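Local coordinates for cellulosomal scaffoldin adaptor protein B (Acetivibrio cellulolyticus, PDB 3FNK) that serves, through this second type II cohesin module of the scaffoldin, as a dockerin-binding unit that helps assemble the cellulosome, at residues Gly24-Lys35 with Glu116-Val127; Val127-Phe137 with Val166-Ala175. All blocks are in the same frame, centred on the assembly; numbering follows the deposited sequence. Where two conformers were deposited one is given.

Both contacts belong to the cohesin beta barrel, with centres about 13 Å apart, and they follow one another along the chain. Contact 1 pairs strand 26-34 with strand 118-127 near the middle of the module, in a sheet that also takes in strands 11-16 and 165-167. Contact 2 begins at Val127, the residue the two share, and joins the chain leading into strand 136-137 with the one that leaves strand 165-167, near the C-terminal end of the modelled module. Strand 136-137 pairs with strand 39-47 of the second sheet, so the pair of contacts links both sheets. They meet in the interior, where Ile27 CD1 lies 3.6 Å from Ile172 CG2.

Contact 1 of 2, residues Gly24-Lys35 with Glu116-Val127; sequences GEIIKATVKINK and ETGTLAVVGFKV
With Ile33 CG1 set between its backbone N and carbonyl carbon (chi1 51°), CG2 is left beside the N and meets Leu120 CD1 at 3.8 Å, the two side chains crossing at about a right angle. They lie on the inward face of a pair of antiparallel strands in the cohesin barrel, 26-34 and 118-127, interrupted by a classic beta bulge. At the bulge Leu120 and Ala121 both face Val31: Val31 O accepts a hydrogen bond from Leu120 N at 2.8 Å and a longer, weak one from Ala121 N, and the register slips by one residue. Val31, Ala29 and Ile27 continue the buried face. Ala29 CB sits in the plane of the Phe125 ring at its edge, 3.9 Å from CD1, while Val123 CG1, from the strand of Phe125, lies above one face, offset toward the ring's rim; Tyr48 meets this ring too. On the opposite side of the sheet, where the residues are partly exposed, Thr30 CG2 touches Thr119 CG2 at 3.6 Å, and the hydroxyl of Thr119 is hydrogen-bonded to Glu74 N. Strand 11-16 flanks strand 26-34 on its far edge. Past Asn34 the pairing passes to a side chain, Lys35 N donating to Thr117 OG1 at 2.9 Å with an N-H...O angle of 161°.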
loop_
_atom_site.group_PDB
_atom_site.type_symbol
_atom_site.label_atom_id
_atom_site.label_comp_id
_atom_site.label_asym_id
_atom_site.label_seq_id
_atom_site.Cartn_x
_atom_site.Cartn_y
_atom_site.Cartn_z
ATOM N N GLY A 24 -5.516 4.326 -21.038
ATOM C CA GLY A 24 -6.361 5.406 -20.522
ATOM C C GLY A 24 -7.293 5.037 -19.376
ATOM O O GLY A 24 -7.790 5.932 -18.670
ATOM N N GLU A 25 -7.547 3.738 -19.200
ATOM C CA GLU A 25 -8.359 3.237 -18.082
ATOM C C GLU A 25 -7.522 3.189 -16.806
ATOM O O GLU A 25 -6.287 3.002 -16.877
ATOM C CB GLU A 25 -8.866 1.822 -18.357
ATOM C CG GLU A 25 -9.759 1.654 -19.566
ATOM C CD GLU A 25 -10.592 0.380 -19.478
ATOM O OE1 GLU A 25 -11.822 0.518 -19.325
ATOM O OE2 GLU A 25 -10.028 -0.744 -19.536
ATOM N N ILE A 26 -8.211 3.331 -15.666
ATOM C CA ILE A 26 -7.584 3.272 -14.337
ATOM C C ILE A 26 -7.930 1.975 -13.599
ATOM O O ILE A 26 -9.104 1.575 -13.512
ATOM C CB ILE A 26 -7.967 4.480 -13.418
ATOM C CG1 ILE A 26 -9.473 4.487 -13.112
ATOM C CG2 ILE A 26 -7.520 5.814 -14.031
ATOM C CD1 ILE A 26 -9.800 4.695 -11.648
ATOM N N ILE A 27 -6.897 1.319 -13.082
ATOM C CA ILE A 27 -7.051 0.184 -12.166
ATOM C C ILE A 27 -6.767 0.729 -10.760
ATOM O O ILE A 27 -5.735 1.405 -10.556
ATOM C CB ILE A 27 -6.027 -0.908 -12.460
ATOM C CG1 ILE A 27 -6.180 -1.418 -13.904
ATOM C CG2 ILE A 27 -6.160 -2.052 -11.451
ATOM C CD1 ILE A 27 -4.898 -1.985 -14.491
ATOM N N LYS A 28 -7.659 0.465 -9.804
ATOM C CA LYS A 28 -7.313 0.757 -8.425
ATOM C C LYS A 28 -6.635 -0.394 -7.673
ATOM O O LYS A 28 -7.151 -1.523 -7.609
ATOM C CB LYS A 28 -8.443 1.394 -7.625
ATOM C CG LYS A 28 -9.685 0.624 -7.452
ATOM C CD LYS A 28 -10.869 1.625 -7.394
ATOM C CE LYS A 28 -10.922 2.415 -8.690
ATOM N NZ LYS A 28 -11.856 3.599 -8.686
ATOM N N ALA A 29 -5.446 -0.076 -7.160
ATOM C CA ALA A 29 -4.618 -0.990 -6.392
ATOM C C ALA A 29 -4.788 -0.638 -4.926
ATOM O O ALA A 29 -4.605 0.527 -4.546
ATOM C CB ALA A 29 -3.177 -0.857 -6.814
ATOM N N THR A 30 -5.191 -1.630 -4.132
ATOM C CA THR A 30 -5.489 -1.471 -2.701
ATOM C C THR A 30 -4.454 -2.245 -1.866
ATOM O O THR A 30 -4.270 -3.457 -2.060
ATOM C CB THR A 30 -6.879 -1.979 -2.352
ATOM O OG1 THR A 30 -7.855 -1.255 -3.108
ATOM C CG2 THR A 30 -7.165 -1.813 -0.881
ATOM N N VAL A 31 -3.767 -1.529 -0.966
ATOM C CA VAL A 31 -2.801 -2.127 -0.043
ATOM C C VAL A 31 -3.670 -2.526 1.139
ATOM O O VAL A 31 -4.484 -1.736 1.596
ATOM C CB VAL A 31 -1.679 -1.118 0.390
ATOM C CG1 VAL A 31 -0.762 -1.722 1.479
ATOM C CG2 VAL A 31 -0.849 -0.674 -0.804
ATOM N N LYS A 32 -3.504 -3.758 1.626
ATOM C CA LYS A 32 -4.362 -4.294 2.666
ATOM C C LYS A 32 -3.630 -5.378 3.473
ATOM O O LYS A 32 -2.676 -6.005 2.988
ATOM C CB LYS A 32 -5.628 -4.872 2.026
ATOM C CG LYS A 32 -5.329 -5.976 0.982
ATOM C CD LYS A 32 -6.631 -6.285 0.228
ATOM C CE LYS A 32 -6.444 -7.300 -0.875
ATOM N NZ LYS A 32 -7.834 -7.581 -1.415
ATOM N N ILE A 33 -4.079 -5.601 4.697
ATOM C CA ILE A 33 -3.356 -6.475 5.588
ATOM C C ILE A 33 -4.303 -7.475 6.208
ATOM O O ILE A 33 -5.516 -7.280 6.237
ATOM C CB ILE A 33 -2.637 -5.730 6.730
ATOM C CG1 ILE A 33 -3.595 -4.763 7.465
ATOM C CG2 ILE A 33 -1.436 -4.997 6.210
ATOM C CD1 ILE A 33 -3.094 -4.341 8.933
ATOM N N ASN A 34 -3.700 -8.547 6.716
ATOM C CA ASN A 34 -4.425 -9.616 7.344
ATOM C C ASN A 34 -3.674 -10.030 8.572
ATOM O O ASN A 34 -2.484 -10.402 8.505
ATOM C CB ASN A 34 -4.616 -10.812 6.377
ATOM C CG ASN A 34 -5.543 -11.884 6.958
ATOM O OD1 ASN A 34 -6.673 -11.588 7.331
ATOM N ND2 ASN A 34 -5.030 -13.108 7.116
ATOM N N LYS A 35 -4.380 -9.923 9.692
ATOM C CA LYS A 35 -3.943 -10.393 11.004
ATOM C C LYS A 35 -2.552 -9.915 11.437
ATOM O O LYS A 35 -1.665 -10.711 11.788
ATOM C CB LYS A 35 -4.097 -11.912 11.118
ATOM C CG LYS A 35 -5.545 -12.351 11.070
ATOM C CD LYS A 35 -5.715 -13.750 11.700
ATOM C CE LYS A 35 -5.260 -14.804 10.770
ATOM N NZ LYS A 35 -5.406 -16.235 11.289
ATOM N N GLU A 116 -6.437 -4.910 12.948
ATOM C CA GLU A 116 -5.456 -5.943 12.556
ATOM C C GLU A 116 -5.640 -6.461 11.129
ATOM O O GLU A 116 -4.724 -7.046 10.532
ATOM C CB GLU A 116 -5.396 -7.072 13.613
ATOM C CG GLU A 116 -5.154 -6.552 15.085
ATOM C CD GLU A 116 -4.946 -7.661 16.111
ATOM O OE1 GLU A 116 -5.631 -8.702 15.982
ATOM O OE2 GLU A 116 -4.113 -7.504 17.041
ATOM N N THR A 117 -6.821 -6.202 10.574
ATOM C CA THR A 117 -7.170 -6.703 9.253
ATOM C C THR A 117 -7.994 -5.670 8.507
ATOM O O THR A 117 -8.976 -5.193 9.026
ATOM C CB THR A 117 -7.959 -8.035 9.360
ATOM O OG1 THR A 117 -7.137 -9.006 10.023
ATOM C CG2 THR A 117 -8.329 -8.558 7.939
ATOM N N GLY A 118 -7.580 -5.328 7.291
ATOM C CA GLY A 118 -8.315 -4.391 6.491
ATOM C C GLY A 118 -7.463 -3.649 5.483
ATOM O O GLY A 118 -6.254 -3.885 5.336
ATOM N N THR A 119 -8.101 -2.723 4.789
ATOM C CA THR A 119 -7.383 -1.980 3.760
ATOM C C THR A 119 -6.678 -0.742 4.373
ATOM O O THR A 119 -7.177 -0.134 5.330
ATOM C CB THR A 119 -8.331 -1.544 2.645
ATOM O OG1 THR A 119 -9.325 -0.710 3.225
ATOM C CG2 THR A 119 -9.002 -2.780 2.010
ATOM N N LEU A 120 -5.545 -0.390 3.763
ATOM C CA LEU A 120 -4.641 0.650 4.248
ATOM C C LEU A 120 -4.580 1.876 3.361
ATOM O O LEU A 120 -4.360 2.979 3.844
ATOM C CB LEU A 120 -3.204 0.091 4.391
ATOM C CG LEU A 120 -2.966 -1.076 5.363
ATOM C CD1 LEU A 120 -1.480 -1.259 5.525
ATOM C CD2 LEU A 120 -3.615 -0.824 6.719
ATOM N N ALA A 121 -4.747 1.668 2.057
ATOM C CA ALA A 121 -4.394 2.669 1.083
ATOM C C ALA A 121 -4.806 2.233 -0.313
ATOM O O ALA A 121 -4.655 1.033 -0.708
ATOM C CB ALA A 121 -2.898 2.918 1.124
ATOM N N VAL A 122 -5.308 3.210 -1.063
ATOM C CA VAL A 122 -5.695 3.003 -2.447
ATOM C C VAL A 122 -4.950 3.988 -3.342
ATOM O O VAL A 122 -4.919 5.203 -3.099
ATOM C CB VAL A 122 -7.204 3.156 -2.664
ATOM C CG1 VAL A 122 -7.588 2.670 -4.071
ATOM C CG2 VAL A 122 -7.992 2.414 -1.618
ATOM N N VAL A 123 -4.318 3.432 -4.362
ATOM C CA VAL A 123 -3.640 4.179 -5.368
ATOM C C VAL A 123 -4.275 3.800 -6.716
ATOM O O VAL A 123 -4.826 2.705 -6.854
ATOM C CB VAL A 123 -2.169 3.808 -5.314
ATOM C CG1 VAL A 123 -1.403 4.437 -6.430
ATOM C CG2 VAL A 123 -1.589 4.239 -3.952
ATOM N N GLY A 124 -4.199 4.704 -7.698
ATOM C CA GLY A 124 -4.716 4.468 -9.050
ATOM C C GLY A 124 -3.565 4.224 -10.002
ATOM O O GLY A 124 -2.469 4.784 -9.835
ATOM N N PHE A 125 -3.785 3.352 -10.983
ATOM C CA PHE A 125 -2.793 3.152 -12.035
ATOM C C PHE A 125 -3.511 3.253 -13.387
ATOM O O PHE A 125 -4.341 2.389 -13.724
ATOM C CB PHE A 125 -2.089 1.801 -11.880
ATOM C CG PHE A 125 -1.031 1.772 -10.797
ATOM C CD1 PHE A 125 -1.222 1.021 -9.643
ATOM C CD2 PHE A 125 0.159 2.488 -10.938
ATOM C CE1 PHE A 125 -0.233 0.987 -8.646
ATOM C CE2 PHE A 125 1.132 2.489 -9.943
ATOM C CZ PHE A 125 0.948 1.728 -8.798
ATOM N N LYS A 126 -3.231 4.329 -14.122
ATOM C CA LYS A 126 -3.802 4.550 -15.455
ATOM C C LYS A 126 -2.924 3.887 -16.523
ATOM O O LYS A 126 -1.706 4.098 -16.573
ATOM C CB LYS A 126 -4.017 6.059 -15.738
ATOM C CG LYS A 126 -4.054 6.467 -17.247
ATOM C CD LYS A 126 -4.330 7.980 -17.483
ATOM C CE LYS A 126 -5.827 8.337 -17.352
ATOM N NZ LYS A 126 -6.105 9.745 -16.881
ATOM N N VAL A 127 -3.561 3.066 -17.360
ATOM C CA VAL A 127 -2.869 2.312 -18.399
ATOM C C VAL A 127 -2.387 3.267 -19.504
ATOM O O VAL A 127 -3.185 4.029 -20.062
ATOM C CB VAL A 127 -3.796 1.186 -18.958
ATOM C CG1 VAL A 127 -3.079 0.323 -19.997
ATOM C CG2 VAL A 127 -4.346 0.311 -17.811
#

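Contact 2 of 2, residues Val127-Phe137 with Val166-Ala175; sequences VLQKKATTVVF and VIQPGEINSA
Gln168 lays its amide beside the backbone of Phe137 and grips it twice. OE1 takes the N-H of Phe137 at 2.9 Å on a lone pair, and NE2 gives a hydrogen to Phe137 O at 3.0 Å, with that oxygen near the amide plane. The chain of Gln168 is bent at chi2 (-76°), which turns the carboxamide back toward Phe137, and two bonds to one residue fix its rotation. Val166 CG1 approaches the ring obliquely, 3.8 Å from Phe137 CD1, and Val44 and Ile46 of strand 39-47 also touch this ring. In the cohesin barrel this is where the last strand, 165-167, gives way to a C-terminal tail that runs back along the chain entering strand 136-137. Pro169 turns CG onto Val135 O, and its ring packs on Tyr16. Farther along, a single antiparallel bridge pairs Thr133 with Ile172: Thr133 N donates to Ile172 O at 3.0 Å and Ile172 N to Thr133 O. Their side chains lie side by side, Thr133 CG2 being 3.7 Å from Ile172 CB. Thr134 CG2 rests on Glu171 CG at 3.5 Å, while Glu171 OE2 accepts a hydrogen bond from Ser174 OG through its anti lone pair.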
loop_
_atom_site.group_PDB
_atom_site.type_symbol
_atom_site.label_atom_id
_atom_site.label_comp_id
_atom_site.label_asym_id
_atom_site.label_seq_id
_atom_site.Cartn_x
_atom_site.Cartn_y
_atom_site.Cartn_z
ATOM N N VAL A 127 -3.561 3.066 -17.360
ATOM C CA VAL A 127 -2.869 2.312 -18.399
ATOM C C VAL A 127 -2.387 3.267 -19.504
ATOM O O VAL A 127 -3.185 4.029 -20.062
ATOM C CB VAL A 127 -3.796 1.186 -18.958
ATOM C CG1 VAL A 127 -3.079 0.323 -19.997
ATOM C CG2 VAL A 127 -4.346 0.311 -17.811
ATOM N N LEU A 128 -1.080 3.243 -19.762
ATOM C CA LEU A 128 -0.425 4.050 -20.803
ATOM C C LEU A 128 -0.068 3.231 -22.062
ATOM O O LEU A 128 0.224 3.786 -23.127
ATOM C CB LEU A 128 0.864 4.676 -20.258
ATOM C CG LEU A 128 0.761 5.709 -19.131
ATOM C CD1 LEU A 128 2.150 6.147 -18.730
ATOM C CD2 LEU A 128 -0.077 6.901 -19.554
ATOM N N GLN A 129 -0.064 1.913 -21.906
ATOM C CA GLN A 129 0.192 0.950 -22.967
ATOM C C GLN A 129 -0.538 -0.289 -22.475
ATOM O O GLN A 129 -0.405 -0.660 -21.290
ATOM C CB GLN A 129 1.687 0.623 -23.058
ATOM C CG GLN A 129 2.564 1.664 -23.706
ATOM C CD GLN A 129 4.053 1.321 -23.607
ATOM O OE1 GLN A 129 4.440 0.146 -23.582
ATOM N NE2 GLN A 129 4.896 2.347 -23.558
ATOM N N LYS A 130 -1.325 -0.923 -23.342
ATOM C CA LYS A 130 -1.881 -2.227 -23.015
ATOM C C LYS A 130 -0.783 -3.300 -23.197
ATOM O O LYS A 130 -0.811 -4.087 -24.142
ATOM C CB LYS A 130 -3.124 -2.497 -23.854
ATOM C CG LYS A 130 -3.974 -3.608 -23.298
ATOM C CD LYS A 130 -5.420 -3.413 -23.664
ATOM C CE LYS A 130 -6.208 -4.709 -23.480
ATOM N NZ LYS A 130 -6.045 -5.607 -24.654
ATOM N N LYS A 131 0.192 -3.298 -22.289
ATOM C CA LYS A 131 1.388 -4.137 -22.369
ATOM C C LYS A 131 1.601 -4.855 -21.028
ATOM O O LYS A 131 1.277 -4.301 -19.968
ATOM C CB LYS A 131 2.600 -3.270 -22.721
ATOM C CG LYS A 131 3.946 -3.966 -22.633
ATOM C CD LYS A 131 5.071 -3.040 -23.076
ATOM C CE LYS A 131 6.415 -3.756 -23.094
ATOM N NZ LYS A 131 7.499 -2.862 -23.616
ATOM N N ALA A 132 2.141 -6.078 -21.079
ATOM C CA ALA A 132 2.314 -6.937 -19.894
ATOM C C ALA A 132 3.122 -6.256 -18.804
ATOM O O ALA A 132 4.278 -5.877 -19.010
ATOM C CB ALA A 132 2.979 -8.282 -20.272
ATOM N N THR A 133 2.523 -6.116 -17.629
ATOM C CA THR A 133 3.167 -5.292 -16.610
ATOM C C THR A 133 2.873 -5.724 -15.178
ATOM O O THR A 133 1.753 -6.128 -14.845
ATOM C CB THR A 133 2.847 -3.764 -16.842
ATOM O OG1 THR A 133 3.858 -2.948 -16.242
ATOM C CG2 THR A 133 1.468 -3.378 -16.349
ATOM N N THR A 134 3.898 -5.613 -14.335
ATOM C CA THR A 134 3.766 -5.934 -12.905
ATOM C C THR A 134 4.165 -4.782 -11.963
ATOM O O THR A 134 5.115 -4.025 -12.209
ATOM C CB THR A 134 4.571 -7.174 -12.550
ATOM O OG1 THR A 134 5.917 -6.985 -12.998
ATOM C CG2 THR A 134 4.000 -8.400 -13.257
ATOM N N VAL A 135 3.413 -4.678 -10.877
ATOM C CA VAL A 135 3.704 -3.771 -9.776
ATOM C C VAL A 135 4.205 -4.627 -8.607
ATOM O O VAL A 135 3.616 -5.668 -8.322
ATOM C CB VAL A 135 2.419 -3.016 -9.406
ATOM C CG1 VAL A 135 2.592 -2.183 -8.138
ATOM C CG2 VAL A 135 1.999 -2.136 -10.587
ATOM N N VAL A 136 5.294 -4.204 -7.956
ATOM C CA VAL A 136 5.821 -4.928 -6.804
ATOM C C VAL A 136 6.064 -4.033 -5.559
ATOM O O VAL A 136 6.286 -2.807 -5.694
ATOM C CB VAL A 136 7.104 -5.734 -7.148
ATOM C CG1 VAL A 136 6.799 -6.837 -8.230
ATOM C CG2 VAL A 136 8.246 -4.827 -7.595
ATOM N N PHE A 137 5.975 -4.654 -4.374
ATOM C CA PHE A 137 6.572 -4.110 -3.159
ATOM C C PHE A 137 8.031 -4.434 -3.293
ATOM O O PHE A 137 8.397 -5.568 -3.596
ATOM C CB PHE A 137 6.024 -4.747 -1.867
ATOM C CG PHE A 137 4.549 -4.491 -1.635
ATOM C CD1 PHE A 137 3.624 -5.484 -1.894
ATOM C CD2 PHE A 137 4.090 -3.220 -1.222
ATOM C CE1 PHE A 137 2.236 -5.253 -1.701
ATOM C CE2 PHE A 137 2.729 -2.959 -1.032
ATOM C CZ PHE A 137 1.791 -3.999 -1.272
ATOM N N VAL A 166 4.732 -10.923 2.557
ATOM C CA VAL A 166 4.426 -9.852 1.589
ATOM C C VAL A 166 3.980 -10.553 0.305
ATOM O O VAL A 166 4.798 -11.202 -0.318
ATOM C CB VAL A 166 5.697 -8.987 1.335
ATOM C CG1 VAL A 166 5.490 -8.015 0.200
ATOM C CG2 VAL A 166 6.139 -8.246 2.659
ATOM N N ILE A 167 2.702 -10.465 -0.061
ATOM C CA ILE A 167 2.189 -11.219 -1.198
ATOM C C ILE A 167 2.118 -10.248 -2.372
ATOM O O ILE A 167 1.347 -9.311 -2.335
ATOM C CB ILE A 167 0.803 -11.841 -0.909
ATOM C CG1 ILE A 167 0.892 -12.790 0.301
ATOM C CG2 ILE A 167 0.243 -12.577 -2.160
ATOM C CD1 ILE A 167 -0.468 -13.289 0.898
ATOM N N GLN A 168 2.984 -10.441 -3.359
ATOM C CA GLN A 168 3.048 -9.566 -4.549
ATOM C C GLN A 168 1.769 -9.689 -5.371
ATOM O O GLN A 168 1.185 -10.764 -5.431
ATOM C CB GLN A 168 4.296 -9.876 -5.372
ATOM C CG GLN A 168 5.599 -9.837 -4.575
ATOM C CD GLN A 168 6.068 -8.431 -4.273
ATOM O OE1 GLN A 168 5.367 -7.461 -4.536
ATOM N NE2 GLN A 168 7.259 -8.317 -3.707
ATOM N N PRO A 169 1.291 -8.586 -5.968
ATOM C CA PRO A 169 -0.079 -8.575 -6.509
ATOM C C PRO A 169 -0.360 -9.359 -7.789
ATOM O O PRO A 169 -1.530 -9.662 -8.061
ATOM C CB PRO A 169 -0.336 -7.089 -6.783
ATOM C CG PRO A 169 1.012 -6.503 -6.930
ATOM C CD PRO A 169 1.898 -7.245 -5.995
ATOM N N GLY A 170 0.651 -9.664 -8.588
ATOM C CA GLY A 170 0.361 -10.384 -9.855
ATOM C C GLY A 170 0.198 -9.473 -11.069
ATOM O O GLY A 170 0.006 -8.256 -10.924
ATOM N N GLU A 171 0.251 -10.064 -12.258
ATOM C CA GLU A 171 0.453 -9.302 -13.498
ATOM C C GLU A 171 -0.760 -8.494 -13.948
ATOM O O GLU A 171 -1.901 -8.835 -13.639
ATOM C CB GLU A 171 0.963 -10.218 -14.615
ATOM C CG GLU A 171 1.736 -9.489 -15.722
ATOM C CD GLU A 171 2.574 -10.427 -16.574
ATOM O OE1 GLU A 171 3.815 -10.238 -16.637
ATOM O OE2 GLU A 171 1.994 -11.359 -17.172
ATOM N N ILE A 172 -0.487 -7.396 -14.651
ATOM C CA ILE A 172 -1.541 -6.564 -15.229
ATOM C C ILE A 172 -1.511 -6.721 -16.745
ATOM O O ILE A 172 -0.417 -6.782 -17.357
ATOM C CB ILE A 172 -1.437 -5.077 -14.785
ATOM C CG1 ILE A 172 -1.925 -4.937 -13.335
ATOM C CG2 ILE A 172 -2.305 -4.156 -15.660
ATOM C CD1 ILE A 172 -1.794 -3.510 -12.732
ATOM N N ASN A 173 -2.699 -6.795 -17.344
ATOM C CA ASN A 173 -2.861 -7.060 -18.781
ATOM C C ASN A 173 -1.881 -8.129 -19.257
ATOM O O ASN A 173 -0.967 -7.843 -20.043
ATOM C CB ASN A 173 -2.706 -5.774 -19.606
ATOM C CG ASN A 173 -3.930 -4.873 -19.534
ATOM O OD1 ASN A 173 -5.056 -5.341 -19.437
ATOM N ND2 ASN A 173 -3.704 -3.568 -19.595
ATOM N N SER A 174 -2.054 -9.350 -18.746
ATOM C CA SER A 174 -1.149 -10.454 -19.063
ATOM C C SER A 174 -1.299 -10.871 -20.504
ATOM O O SER A 174 -2.423 -10.974 -20.994
ATOM C CB SER A 174 -1.447 -11.658 -18.173
ATOM O OG SER A 174 -0.547 -11.679 -17.090
ATOM N N ALA A 175 -0.168 -11.081 -21.178
ATOM C CA ALA A 175 -0.167 -11.543 -22.557
ATOM C C ALA A 175 -0.738 -12.968 -22.600
ATOM O O ALA A 175 -0.023 -13.914 -22.270
ATOM C CB ALA A 175 1.244 -11.504 -23.116
#